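Local coordinates for uncharacterized protein (Bacteroides eggerthii, PDB 4FTD), which is of unknown function but pairs a six-bladed beta-propeller with an immunoglobulin-like domain and may take part in carbohydrate metabolism, at residues 347-352 with 446-450; 331-335 with 385-389; 119-125 with 398-402. One frame throughout, in Å; residues are numbered along the deposited sequence.

Contact 1: residues 347-352 with 446-450; sequences FNEERY and PIKQE
I447 sets its CG2 methyl between F347 and N348, crossing both side chains at about a right angle. The methyl reaches F347 CZ at 3.6 Å, in an approach oblique to the ring. I447 holds CG1 between its own N and carbonyl carbon (chi1 62°), which turns CG2 anti to the carbonyl carbon. On the polar side, N348 ND2 rides over the branch point, 3.4 Å from I447 CB. N348 ND2 donates to G113 O and, at 2.8 Å, to water 1, which in turn donates to K448 O. N348 lies in the type I' turn from F347 to E350 that closes the hairpin of strands 342-347 and 350-357, beside the chain leaving the last strand, 439-446. The K448 and E350 side chains cross at about a right angle, the lysine bent at chi4 (65°). The salt bridge is long, 3.7 Å from K448 NZ to E350 OE1, and water 2 spans E350 OE2 and K448 NZ. K448 NZ also donates to F112 O and to A114 O, its strongest partner, while E350 OE1 accepts a very short bond, 2.5 Å, from Y352 OH. The polar groups thus meet mainly through two waters beside a small apolar contact, E350 probably offsetting the ammonium charge only in part.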
ATOM      1  N   PHE A 347       1.075   5.973   5.803  1.00 51.29           N
ATOM      2  CA  PHE A 347      -0.344   6.280   5.881  1.00 50.59           C
ATOM      3  C   PHE A 347      -0.848   6.260   7.317  1.00 52.90           C
ATOM      4  O   PHE A 347      -0.743   5.225   7.993  1.00 51.17           O
ATOM      5  CB  PHE A 347      -1.140   5.272   5.052  1.00 49.49           C
ATOM      6  CG  PHE A 347      -2.621   5.508   5.065  1.00 53.29           C
ATOM      7  CD1 PHE A 347      -3.181   6.501   4.271  1.00 53.35           C
ATOM      8  CD2 PHE A 347      -3.467   4.725   5.860  1.00 55.57           C
ATOM      9  CE1 PHE A 347      -4.560   6.729   4.278  1.00 52.01           C
ATOM     10  CE2 PHE A 347      -4.844   4.962   5.886  1.00 54.17           C
ATOM     11  CZ  PHE A 347      -5.392   5.959   5.088  1.00 53.80           C
ATOM     12  N   ASN A 348      -1.400   7.398   7.760  1.00 58.59           N
ATOM     13  CA  ASN A 348      -2.001   7.547   9.092  1.00 59.87           C
ATOM     14  C   ASN A 348      -1.096   6.962  10.187  1.00 62.03           C
ATOM     15  O   ASN A 348      -1.518   6.130  11.026  1.00 60.06           O
ATOM     16  CB  ASN A 348      -3.415   6.913   9.089  1.00 61.33           C
ATOM     17  CG  ASN A 348      -4.248   7.279  10.314  1.00 58.87           C
ATOM     18  OD1 ASN A 348      -4.135   8.376  10.853  1.00 58.64           O
ATOM     19  ND2 ASN A 348      -5.110   6.347  10.750  1.00 53.83           N
ATOM     20  N   GLU A 349       0.168   7.382  10.126  1.00 58.83           N
ATOM     21  CA  GLU A 349       1.204   7.021  11.102  1.00 59.15           C
ATOM     22  C   GLU A 349       1.670   5.562  11.083  1.00 56.17           C
ATOM     23  O   GLU A 349       2.389   5.135  11.975  1.00 64.05           O
ATOM     24  CB  GLU A 349       0.816   7.473  12.497  1.00 63.04           C
ATOM     25  CG  GLU A 349       0.490   8.966  12.522  1.00 70.22           C
ATOM     26  CD  GLU A 349       0.046   9.444  13.874  1.00 88.13           C
ATOM     27  OE1 GLU A 349       0.770   9.174  14.857  1.00 83.03           O
ATOM     28  OE2 GLU A 349      -1.025  10.083  13.950  1.00 95.43           O
ATOM     29  N   GLU A 350       1.326   4.827  10.040  1.00 58.78           N
ATOM     30  CA  GLU A 350       1.889   3.492   9.815  1.00 54.86           C
ATOM     31  C   GLU A 350       2.661   3.480   8.515  1.00 54.88           C
ATOM     32  O   GLU A 350       2.534   4.394   7.730  1.00 55.21           O
ATOM     33  CB  GLU A 350       0.802   2.426   9.856  1.00 53.81           C
ATOM     34  CG  GLU A 350       0.315   2.180  11.287  1.00 59.92           C
ATOM     35  CD  GLU A 350      -0.394   0.847  11.462  1.00 62.71           C
ATOM     36  OE1 GLU A 350      -0.927   0.244  10.498  1.00 60.87           O
ATOM     37  OE2 GLU A 350      -0.405   0.396  12.606  1.00 66.89           O
ATOM     38  N   ARG A 351       3.467   2.440   8.316  1.00 53.27           N
ATOM     39  CA  ARG A 351       4.338   2.308   7.147  1.00 53.25           C
ATOM     40  C   ARG A 351       4.173   0.886   6.612  1.00 49.66           C
ATOM     41  O   ARG A 351       4.333  -0.075   7.347  1.00 51.46           O
ATOM     42  CB  ARG A 351       5.809   2.617   7.503  1.00 54.59           C
ATOM     43  CG  ARG A 351       6.808   2.426   6.348  1.00 56.79           C
ATOM     44  CD  ARG A 351       8.215   2.895   6.699  1.00 59.46           C
ATOM     45  NE  ARG A 351       8.573   2.274   7.937  1.00 62.09           N
ATOM     46  CZ  ARG A 351       9.301   2.803   8.913  1.00 65.19           C
ATOM     47  NH1 ARG A 351       9.886   3.978   8.778  1.00 70.58           N
ATOM     48  NH2 ARG A 351       9.455   2.109  10.046  1.00 61.83           N
ATOM     49  N   TYR A 352       3.834   0.789   5.328  1.00 48.51           N
ATOM     50  CA  TYR A 352       3.593  -0.462   4.643  1.00 48.81           C
ATOM     51  C   TYR A 352       4.520  -0.657   3.446  1.00 45.16           C
ATOM     52  O   TYR A 352       5.025   0.314   2.881  1.00 49.21           O
ATOM     53  CB  TYR A 352       2.142  -0.507   4.134  1.00 45.70           C
ATOM     54  CG  TYR A 352       1.119  -0.172   5.176  1.00 48.78           C
ATOM     55  CD1 TYR A 352       1.025  -0.919   6.338  1.00 53.47           C
ATOM     56  CD2 TYR A 352       0.235   0.904   5.016  1.00 52.12           C
ATOM     57  CE1 TYR A 352       0.110  -0.603   7.337  1.00 51.27           C
ATOM     58  CE2 TYR A 352      -0.699   1.216   6.010  1.00 50.63           C
ATOM     59  CZ  TYR A 352      -0.755   0.457   7.169  1.00 51.98           C
ATOM     60  OH  TYR A 352      -1.666   0.746   8.172  1.00 55.87           O
ATOM     61  N   PRO A 446     -10.273   2.456   4.525  1.00 55.54           N
ATOM     62  CA  PRO A 446     -10.394   3.630   5.392  1.00 56.88           C
ATOM     63  C   PRO A 446      -9.317   3.646   6.494  1.00 56.24           C
ATOM     64  O   PRO A 446      -8.637   2.647   6.695  1.00 56.75           O
ATOM     65  CB  PRO A 446     -11.778   3.436   6.024  1.00 58.31           C
ATOM     66  CG  PRO A 446     -11.936   1.950   6.102  1.00 58.41           C
ATOM     67  CD  PRO A 446     -11.245   1.402   4.878  1.00 55.25           C
ATOM     68  N   ILE A 447      -9.146   4.773   7.179  1.00 59.67           N
ATOM     69  CA  ILE A 447      -8.338   4.791   8.402  1.00 59.48           C
ATOM     70  C   ILE A 447      -9.064   3.910   9.451  1.00 59.43           C
ATOM     71  O   ILE A 447     -10.285   3.785   9.430  1.00 65.98           O
ATOM     72  CB  ILE A 447      -8.036   6.222   8.965  1.00 56.61           C
ATOM     73  CG1 ILE A 447      -9.309   6.995   9.374  1.00 64.16           C
ATOM     74  CG2 ILE A 447      -7.188   7.034   7.970  1.00 55.02           C
ATOM     75  CD1 ILE A 447      -9.072   8.117  10.388  1.00 57.94           C
ATOM     76  N   LYS A 448      -8.306   3.269  10.327  1.00 59.34           N
ATOM     77  CA  LYS A 448      -8.877   2.583  11.476  1.00 58.86           C
ATOM     78  C   LYS A 448      -9.612   3.596  12.366  1.00 64.93           C
ATOM     79  O   LYS A 448      -9.226   4.763  12.449  1.00 66.64           O
ATOM     80  CB  LYS A 448      -7.799   1.896  12.313  1.00 58.90           C
ATOM     81  CG  LYS A 448      -7.158   0.657  11.711  1.00 61.75           C
ATOM     82  CD  LYS A 448      -6.369  -0.113  12.777  1.00 60.04           C
ATOM     83  CE  LYS A 448      -5.524  -1.215  12.162  1.00 58.86           C
ATOM     84  NZ  LYS A 448      -4.446  -0.704  11.260  1.00 58.46           N
ATOM     85  N   GLN A 449     -10.668   3.124  13.006  1.00 68.13           N
ATOM     86  CA  GLN A 449     -11.495   3.888  13.928  1.00 70.02           C
ATOM     87  C   GLN A 449     -11.458   3.172  15.272  1.00 71.48           C
ATOM     88  O   GLN A 449     -11.426   1.943  15.289  1.00 64.06           O
ATOM     89  CB  GLN A 449     -12.934   3.894  13.420  1.00 72.79           C
ATOM     90  CG  GLN A 449     -13.142   4.701  12.160  1.00 76.04           C
ATOM     91  CD  GLN A 449     -12.911   6.177  12.397  1.00 82.37           C
ATOM     92  OE1 GLN A 449     -13.196   6.684  13.469  1.00109.83           O
ATOM     93  NE2 GLN A 449     -12.394   6.869  11.398  1.00 94.95           N
ATOM     94  N   GLU A 450     -11.489   3.924  16.380  1.00 78.19           N
ATOM     95  CA  GLU A 450     -11.428   3.335  17.717  1.00 79.76           C
ATOM     96  C   GLU A 450     -12.535   2.317  17.914  1.00 86.72           C
ATOM     97  O   GLU A 450     -13.686   2.608  17.606  1.00 77.75           O
ATOM     98  CB  GLU A 450     -11.492   4.389  18.825  1.00 81.28           C
ATOM     99  CG  GLU A 450     -10.214   5.206  18.933  1.00 85.53           C
ATOM    100  CD  GLU A 450     -10.068   5.977  20.234  1.00 82.42           C
ATOM    101  OE1 GLU A 450     -10.834   5.775  21.183  1.00 82.65           O
ATOM    102  OE2 GLU A 450      -9.139   6.790  20.332  1.00 91.67           O
TER
HETATM  103  O   HOH W   1      -6.886   6.160  12.843  1.00 60.77           O
HETATM  104  O   HOH W   2      -2.695  -0.919  13.407  1.00 59.95           O

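Contact 2: residues 331-335 with 385-389; sequences YKSKI and LKKFD
The Y331 ring carries K386 on one face and the D389 carboxylate at its edge. The setting is a six-bladed beta-propeller: helix 381-390, inserted between two strands of one blade, packs against the end of outer strand 329-332 of the blade before. K386 CG lies over the Y331 face, 4.0 Å from the centroid and 28° off the normal, a CH-pi contact, while K386 NZ pairs with E382. At the edge, Y331 OH donates to D389 OD2 at 2.7 Å, on the anti side of a carboxylate turned 35° from the ring. F388 takes I335 CD1 over one face at 4.0 Å from its centroid, with D389 OD1 in plane at its edge; H394 meets the same ring edge-to-face. Past strand 329-332 the chain bends in an ST turn, S333 OG accepting from I335 N and bonding to V320 O. The bend presents K334 N to D389 OD1, met on the syn side at 2.9 Å, so both carboxylate oxygens are gripped; water 3 donates to both D389 OD2 and K332 O. K334 then runs extended along the aspartate, K334 NZ donating to D389 O at 2.9 Å from 43° above the carbonyl plane.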
ATOM      1  N   TYR A 331      20.790  -3.879   2.974  1.00 65.33           N
ATOM      2  CA  TYR A 331      20.138  -4.914   3.787  1.00 59.81           C
ATOM      3  C   TYR A 331      19.191  -5.792   2.975  1.00 54.86           C
ATOM      4  O   TYR A 331      18.261  -5.291   2.410  1.00 57.11           O
ATOM      5  CB  TYR A 331      19.390  -4.274   4.990  1.00 58.16           C
ATOM      6  CG  TYR A 331      18.798  -5.303   5.912  1.00 64.40           C
ATOM      7  CD1 TYR A 331      19.580  -5.926   6.885  1.00 67.34           C
ATOM      8  CD2 TYR A 331      17.471  -5.691   5.795  1.00 58.13           C
ATOM      9  CE1 TYR A 331      19.050  -6.905   7.719  1.00 66.12           C
ATOM     10  CE2 TYR A 331      16.928  -6.677   6.628  1.00 62.45           C
ATOM     11  CZ  TYR A 331      17.727  -7.276   7.578  1.00 63.22           C
ATOM     12  OH  TYR A 331      17.194  -8.233   8.378  1.00 63.07           O
ATOM     13  N   LYS A 332      19.416  -7.110   3.002  1.00 57.60           N
ATOM     14  CA  LYS A 332      18.573  -8.077   2.324  1.00 59.35           C
ATOM     15  C   LYS A 332      17.517  -8.559   3.301  1.00 58.39           C
ATOM     16  O   LYS A 332      17.854  -9.107   4.309  1.00 59.60           O
ATOM     17  CB  LYS A 332      19.403  -9.261   1.815  1.00 61.23           C
ATOM     18  CG  LYS A 332      18.617 -10.187   0.909  1.00 64.61           C
ATOM     19  CD  LYS A 332      19.462 -11.247   0.233  1.00 66.69           C
ATOM     20  CE  LYS A 332      19.743 -12.417   1.140  1.00 80.47           C
ATOM     21  NZ  LYS A 332      20.026 -13.609   0.303  1.00 91.67           N
ATOM     22  N   SER A 333      16.237  -8.341   3.019  1.00 56.62           N
ATOM     23  CA  SER A 333      15.151  -8.801   3.904  1.00 58.01           C
ATOM     24  C   SER A 333      14.692 -10.207   3.536  1.00 60.59           C
ATOM     25  O   SER A 333      15.200 -10.822   2.581  1.00 61.82           O
ATOM     26  CB  SER A 333      13.959  -7.839   3.853  1.00 55.05           C
ATOM     27  OG  SER A 333      13.127  -8.084   2.727  1.00 55.63           O
ATOM     28  N   LYS A 334      13.705 -10.695   4.279  1.00 60.38           N
ATOM     29  CA  LYS A 334      13.099 -12.005   4.028  1.00 61.06           C
ATOM     30  C   LYS A 334      11.853 -11.920   3.145  1.00 63.71           C
ATOM     31  O   LYS A 334      11.292 -12.951   2.825  1.00 61.79           O
ATOM     32  CB  LYS A 334      12.734 -12.695   5.353  1.00 62.08           C
ATOM     33  CG  LYS A 334      13.932 -13.052   6.189  1.00 72.15           C
ATOM     34  CD  LYS A 334      13.509 -13.483   7.596  1.00 78.53           C
ATOM     35  CE  LYS A 334      14.666 -14.036   8.414  1.00 84.20           C
ATOM     36  NZ  LYS A 334      14.232 -14.237   9.824  1.00 84.44           N
ATOM     37  N   ILE A 335      11.420 -10.717   2.754  1.00 55.15           N
ATOM     38  CA  ILE A 335      10.254 -10.563   1.868  1.00 53.55           C
ATOM     39  C   ILE A 335      10.668 -10.990   0.446  1.00 52.35           C
ATOM     40  O   ILE A 335      11.458 -10.322  -0.181  1.00 53.82           O
ATOM     41  CB  ILE A 335       9.694  -9.132   1.919  1.00 52.55           C
ATOM     42  CG1 ILE A 335       9.195  -8.844   3.350  1.00 56.39           C
ATOM     43  CG2 ILE A 335       8.549  -8.956   0.919  1.00 51.59           C
ATOM     44  CD1 ILE A 335       8.915  -7.397   3.661  1.00 50.47           C
ATOM     45  N   LEU A 385      12.786  -3.120   8.244  1.00 59.18           N
ATOM     46  CA  LEU A 385      13.039  -4.407   7.577  1.00 60.20           C
ATOM     47  C   LEU A 385      13.666  -5.412   8.563  1.00 59.76           C
ATOM     48  O   LEU A 385      13.295  -6.568   8.562  1.00 61.23           O
ATOM     49  CB  LEU A 385      13.908  -4.236   6.332  1.00 55.12           C
ATOM     50  CG  LEU A 385      13.263  -3.446   5.182  1.00 55.51           C
ATOM     51  CD1 LEU A 385      14.285  -3.041   4.138  1.00 53.17           C
ATOM     52  CD2 LEU A 385      12.145  -4.258   4.555  1.00 53.76           C
ATOM     53  N   LYS A 386      14.605  -4.965   9.396  1.00 63.58           N
ATOM     54  CA  LYS A 386      15.192  -5.815  10.441  1.00 70.65           C
ATOM     55  C   LYS A 386      14.136  -6.322  11.404  1.00 71.15           C
ATOM     56  O   LYS A 386      14.089  -7.527  11.687  1.00 69.35           O
ATOM     57  CB  LYS A 386      16.310  -5.097  11.221  1.00 72.53           C
ATOM     58  CG  LYS A 386      17.622  -5.038  10.460  1.00 79.02           C
ATOM     59  CD  LYS A 386      18.722  -4.256  11.170  1.00 83.93           C
ATOM     60  CE  LYS A 386      19.968  -4.199  10.291  1.00 83.37           C
ATOM     61  NZ  LYS A 386      20.895  -3.123  10.701  1.00 86.69           N
ATOM     62  N   LYS A 387      13.277  -5.416  11.882  1.00 73.80           N
ATOM     63  CA  LYS A 387      12.250  -5.792  12.867  1.00 74.36           C
ATOM     64  C   LYS A 387      11.259  -6.766  12.259  1.00 69.78           C
ATOM     65  O   LYS A 387      10.886  -7.720  12.916  1.00 66.98           O
ATOM     66  CB  LYS A 387      11.572  -4.570  13.493  1.00 73.30           C
ATOM     67  CG  LYS A 387      12.502  -3.812  14.446  1.00 80.08           C
ATOM     68  CD  LYS A 387      11.788  -2.805  15.348  1.00 89.87           C
ATOM     69  CE  LYS A 387      12.692  -2.282  16.473  1.00 93.76           C
ATOM     70  NZ  LYS A 387      13.751  -1.374  15.939  1.00 96.29           N
ATOM     71  N   PHE A 388      10.892  -6.570  10.989  1.00 70.45           N
ATOM     72  CA  PHE A 388      10.048  -7.524  10.275  1.00 65.12           C
ATOM     73  C   PHE A 388      10.729  -8.895  10.305  1.00 64.05           C
ATOM     74  O   PHE A 388      10.170  -9.864  10.822  1.00 72.45           O
ATOM     75  CB  PHE A 388       9.770  -7.072   8.827  1.00 60.81           C
ATOM     76  CG  PHE A 388       8.960  -8.051   8.033  1.00 59.24           C
ATOM     77  CD1 PHE A 388       7.572  -8.028   8.080  1.00 63.54           C
ATOM     78  CD2 PHE A 388       9.586  -9.025   7.249  1.00 58.28           C
ATOM     79  CE1 PHE A 388       6.821  -8.957   7.356  1.00 62.53           C
ATOM     80  CE2 PHE A 388       8.847  -9.949   6.528  1.00 57.73           C
ATOM     81  CZ  PHE A 388       7.466  -9.918   6.580  1.00 64.87           C
ATOM     82  N   ASP A 389      11.957  -8.957   9.800  1.00 64.52           N
ATOM     83  CA  ASP A 389      12.704 -10.226   9.724  1.00 67.01           C
ATOM     84  C   ASP A 389      12.801 -10.963  11.049  1.00 68.08           C
ATOM     85  O   ASP A 389      12.664 -12.176  11.075  1.00 63.62           O
ATOM     86  CB  ASP A 389      14.111 -10.008   9.160  1.00 63.92           C
ATOM     87  CG  ASP A 389      14.119  -9.776   7.628  1.00 67.01           C
ATOM     88  OD1 ASP A 389      13.048  -9.854   6.963  1.00 64.23           O
ATOM     89  OD2 ASP A 389      15.227  -9.534   7.088  1.00 67.02           O
TER
HETATM   90  O   HOH W   3      16.938 -11.370   6.036  1.00 67.82           O

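Contact 3: residues 119-125 with 398-402; sequences PTVYNFS and YQFKL
F400 reaches its ring toward V121, N123 and S125, the alternate residues of strand 120-125 that line up along it. With CG anti to its N, the phenyl group extends straight across from strand 398-401 to the other segment. V121 comes from the opposite direction and touches F400 CE2 with CG1 at 3.6 Å, the contact being oblique to the ring. Its other methyl, V121 CG2, lies 4.0 Å from Y398 OH. P119 CB approaches that same tyrosine obliquely near CE1, and F445 meets the Y398 ring edge-to-face.

N123 works differently. Its CG is also anti to the backbone N (chi1 -176°), and the amide, tilted 66° from the F400 ring, brings N123 OD1 to 3.6 Å from F400 CE1. N123 OD1 accepts from S125 OG at 2.6 Å, in the carbonyl plane, on a lone pair; S125 N adds a weak bond to the same acceptor. S125 OG, in turn, sits in plane at the F400 ring edge and accepts from water 4, which also bonds to K401 O at 2.7 Å. At the end of the strand, S125 CB packs on L402, 3.4 Å from L402 O. Replacing N123 by an alanine would probably leave S125 OG without this acceptor, more weakly fixed in rotation, and open a gap beside F400 CZ.

The two strands do not pair: their axes come no closer than 10.2 Å and run 44° apart, while V441 of strand 439-446 lies against both V121 and F400. Strand 120-125 is the outer strand of a blade whose other three come from the C-terminal end of the propeller, the Velcro closure of beta-propellers, and here it packs against the outer strand of the neighbouring blade.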
ATOM      1  N   PRO A 119     -11.783  -3.585   3.013  1.00 57.02           N
ATOM      2  CA  PRO A 119     -11.450  -3.252   1.642  1.00 55.68           C
ATOM      3  C   PRO A 119     -12.664  -2.908   0.802  1.00 51.97           C
ATOM      4  O   PRO A 119     -13.723  -3.472   1.005  1.00 54.72           O
ATOM      5  CB  PRO A 119     -10.835  -4.548   1.106  1.00 55.07           C
ATOM      6  CG  PRO A 119     -11.474  -5.616   1.893  1.00 54.43           C
ATOM      7  CD  PRO A 119     -11.715  -5.053   3.255  1.00 54.60           C
ATOM      8  N   THR A 120     -12.528  -1.930  -0.080  1.00 54.24           N
ATOM      9  CA  THR A 120     -13.496  -1.702  -1.160  1.00 54.60           C
ATOM     10  C   THR A 120     -12.670  -1.995  -2.391  1.00 51.47           C
ATOM     11  O   THR A 120     -11.648  -1.328  -2.649  1.00 51.19           O
ATOM     12  CB  THR A 120     -14.048  -0.284  -1.185  1.00 59.06           C
ATOM     13  OG1 THR A 120     -14.782  -0.089   0.012  1.00 62.21           O
ATOM     14  CG2 THR A 120     -15.010  -0.081  -2.364  1.00 59.66           C
ATOM     15  N   VAL A 121     -13.068  -3.025  -3.119  1.00 49.69           N
ATOM     16  CA  VAL A 121     -12.313  -3.517  -4.277  1.00 48.02           C
ATOM     17  C   VAL A 121     -12.992  -3.212  -5.605  1.00 50.43           C
ATOM     18  O   VAL A 121     -14.177  -3.450  -5.753  1.00 53.61           O
ATOM     19  CB  VAL A 121     -12.088  -5.041  -4.168  1.00 49.17           C
ATOM     20  CG1 VAL A 121     -11.275  -5.553  -5.347  1.00 46.30           C
ATOM     21  CG2 VAL A 121     -11.363  -5.367  -2.860  1.00 49.75           C
ATOM     22  N   TYR A 122     -12.221  -2.677  -6.554  1.00 48.24           N
ATOM     23  CA  TYR A 122     -12.640  -2.506  -7.940  1.00 43.15           C
ATOM     24  C   TYR A 122     -11.712  -3.415  -8.733  1.00 48.02           C
ATOM     25  O   TYR A 122     -10.524  -3.104  -8.967  1.00 43.29           O
ATOM     26  CB  TYR A 122     -12.548  -1.050  -8.370  1.00 48.13           C
ATOM     27  CG  TYR A 122     -13.343  -0.159  -7.458  1.00 47.29           C
ATOM     28  CD1 TYR A 122     -14.742  -0.120  -7.514  1.00 51.15           C
ATOM     29  CD2 TYR A 122     -12.708   0.621  -6.508  1.00 50.27           C
ATOM     30  CE1 TYR A 122     -15.478   0.699  -6.656  1.00 53.10           C
ATOM     31  CE2 TYR A 122     -13.428   1.427  -5.645  1.00 51.77           C
ATOM     32  CZ  TYR A 122     -14.796   1.470  -5.714  1.00 61.23           C
ATOM     33  OH  TYR A 122     -15.412   2.328  -4.839  1.00 60.11           O
ATOM     34  N   ASN A 123     -12.256  -4.559  -9.118  1.00 46.30           N
ATOM     35  CA  ASN A 123     -11.490  -5.647  -9.696  1.00 49.18           C
ATOM     36  C   ASN A 123     -11.567  -5.772 -11.210  1.00 47.12           C
ATOM     37  O   ASN A 123     -12.650  -5.917 -11.757  1.00 43.73           O
ATOM     38  CB  ASN A 123     -11.966  -6.947  -9.097  1.00 46.31           C
ATOM     39  CG  ASN A 123     -11.141  -8.125  -9.571  1.00 47.92           C
ATOM     40  OD1 ASN A 123      -9.941  -8.013  -9.792  1.00 51.02           O
ATOM     41  ND2 ASN A 123     -11.777  -9.258  -9.690  1.00 51.71           N
ATOM     42  N   PHE A 124     -10.399  -5.736 -11.851  1.00 45.89           N
ATOM     43  CA  PHE A 124     -10.268  -5.962 -13.311  1.00 46.65           C
ATOM     44  C   PHE A 124      -9.265  -7.090 -13.574  1.00 47.02           C
ATOM     45  O   PHE A 124      -8.438  -6.995 -14.484  1.00 40.76           O
ATOM     46  CB  PHE A 124      -9.970  -4.671 -14.074  1.00 46.63           C
ATOM     47  CG  PHE A 124     -11.067  -3.654 -13.903  1.00 44.71           C
ATOM     48  CD1 PHE A 124     -11.097  -2.846 -12.760  1.00 44.44           C
ATOM     49  CD2 PHE A 124     -12.128  -3.598 -14.797  1.00 44.76           C
ATOM     50  CE1 PHE A 124     -12.132  -1.980 -12.533  1.00 47.10           C
ATOM     51  CE2 PHE A 124     -13.174  -2.730 -14.578  1.00 47.40           C
ATOM     52  CZ  PHE A 124     -13.188  -1.921 -13.443  1.00 48.35           C
ATOM     53  N   SER A 125      -9.424  -8.157 -12.781  1.00 41.16           N
ATOM     54  CA  SER A 125      -8.600  -9.370 -12.843  1.00 44.73           C
ATOM     55  C   SER A 125      -9.500 -10.574 -12.712  1.00 41.77           C
ATOM     56  O   SER A 125     -10.700 -10.411 -12.518  1.00 50.29           O
ATOM     57  CB  SER A 125      -7.516  -9.387 -11.754  1.00 44.63           C
ATOM     58  OG  SER A 125      -8.015  -9.689 -10.450  1.00 46.14           O
ATOM     59  N   TYR A 398      -2.298  -7.892   4.138  1.00 53.82           N
ATOM     60  CA  TYR A 398      -3.408  -7.896   3.165  1.00 49.56           C
ATOM     61  C   TYR A 398      -2.926  -8.536   1.865  1.00 50.11           C
ATOM     62  O   TYR A 398      -1.787  -8.325   1.474  1.00 50.92           O
ATOM     63  CB  TYR A 398      -3.919  -6.466   2.868  1.00 48.46           C
ATOM     64  CG  TYR A 398      -5.032  -6.445   1.843  1.00 49.24           C
ATOM     65  CD1 TYR A 398      -6.327  -6.817   2.194  1.00 52.43           C
ATOM     66  CD2 TYR A 398      -4.778  -6.115   0.504  1.00 49.79           C
ATOM     67  CE1 TYR A 398      -7.350  -6.836   1.252  1.00 57.26           C
ATOM     68  CE2 TYR A 398      -5.792  -6.144  -0.448  1.00 47.45           C
ATOM     69  CZ  TYR A 398      -7.072  -6.491  -0.071  1.00 52.16           C
ATOM     70  OH  TYR A 398      -8.061  -6.530  -1.012  1.00 49.06           O
ATOM     71  N   GLN A 399      -3.796  -9.308   1.213  1.00 49.73           N
ATOM     72  CA  GLN A 399      -3.489  -9.956  -0.054  1.00 48.28           C
ATOM     73  C   GLN A 399      -4.706  -9.925  -0.950  1.00 49.14           C
ATOM     74  O   GLN A 399      -5.822 -10.157  -0.481  1.00 49.24           O
ATOM     75  CB  GLN A 399      -3.124 -11.417   0.169  1.00 52.27           C
ATOM     76  CG  GLN A 399      -2.649 -12.145  -1.079  1.00 52.70           C
ATOM     77  CD  GLN A 399      -2.366 -13.598  -0.815  1.00 57.30           C
ATOM     78  OE1 GLN A 399      -3.262 -14.364  -0.479  1.00 59.85           O
ATOM     79  NE2 GLN A 399      -1.127 -13.983  -0.972  1.00 56.03           N
ATOM     80  N   PHE A 400      -4.493  -9.604  -2.223  1.00 49.33           N
ATOM     81  CA  PHE A 400      -5.537  -9.712  -3.224  1.00 45.97           C
ATOM     82  C   PHE A 400      -4.938 -10.490  -4.383  1.00 47.31           C
ATOM     83  O   PHE A 400      -4.041 -10.014  -5.050  1.00 45.97           O
ATOM     84  CB  PHE A 400      -6.098  -8.369  -3.692  1.00 46.44           C
ATOM     85  CG  PHE A 400      -7.311  -8.539  -4.572  1.00 46.99           C
ATOM     86  CD1 PHE A 400      -7.167  -8.784  -5.932  1.00 49.43           C
ATOM     87  CD2 PHE A 400      -8.589  -8.530  -4.023  1.00 52.01           C
ATOM     88  CE1 PHE A 400      -8.275  -9.000  -6.740  1.00 47.87           C
ATOM     89  CE2 PHE A 400      -9.707  -8.745  -4.828  1.00 54.26           C
ATOM     90  CZ  PHE A 400      -9.543  -8.997  -6.186  1.00 53.39           C
ATOM     91  N   LYS A 401      -5.428 -11.696  -4.582  1.00 44.66           N
ATOM     92  CA  LYS A 401      -4.962 -12.578  -5.622  1.00 47.36           C
ATOM     93  C   LYS A 401      -5.553 -12.174  -6.966  1.00 49.50           C
ATOM     94  O   LYS A 401      -6.777 -12.084  -7.093  1.00 46.98           O
ATOM     95  CB  LYS A 401      -5.370 -13.992  -5.254  1.00 51.02           C
ATOM     96  CG  LYS A 401      -4.477 -14.620  -4.197  1.00 52.92           C
ATOM     97  CD  LYS A 401      -4.946 -16.035  -3.927  1.00 63.62           C
ATOM     98  CE  LYS A 401      -3.811 -17.027  -4.013  1.00 78.79           C
ATOM     99  NZ  LYS A 401      -3.220 -17.203  -5.388  1.00 58.19           N
ATOM    100  N   LEU A 402      -4.686 -11.976  -7.969  1.00 42.88           N
ATOM    101  CA  LEU A 402      -5.089 -11.506  -9.292  1.00 46.86           C
ATOM    102  C   LEU A 402      -5.476 -12.661 -10.227  1.00 43.44           C
ATOM    103  O   LEU A 402      -5.953 -12.423 -11.322  1.00 48.74           O
ATOM    104  CB  LEU A 402      -3.970 -10.643  -9.916  1.00 45.55           C
ATOM    105  CG  LEU A 402      -3.527  -9.360  -9.193  1.00 51.05           C
ATOM    106  CD1 LEU A 402      -2.185  -8.829  -9.721  1.00 44.23           C
ATOM    107  CD2 LEU A 402      -4.633  -8.344  -9.338  1.00 40.81           C
TER
HETATM  108  O   HOH W   4      -8.435 -12.035  -9.234  1.00 44.43           O

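In the fold
All three contacts join neighbouring parts of the propeller, and all are only partly buried. Contacts 1 and 3 tie the same two blades together: the sheet holding 350-357 and 398-401 meets the closing sheet of 120-125 and 439-446, at its turn in contact 1 and through its outer strands in contact 3. Their centres lie about 19 Å apart; contact 1 adds a long salt bridge to its water-bridged polar groups, while contact 3 is mainly aromatic and aliphatic, with one water. Contact 2, its centre about 17 Å from the chain centre against about 11 and 12 Å, joins the preceding blade to helix 381-390. Three direct hydrogen bonds converge there on one aspartate; contacts 1 and 3 lack direct ones across their segments.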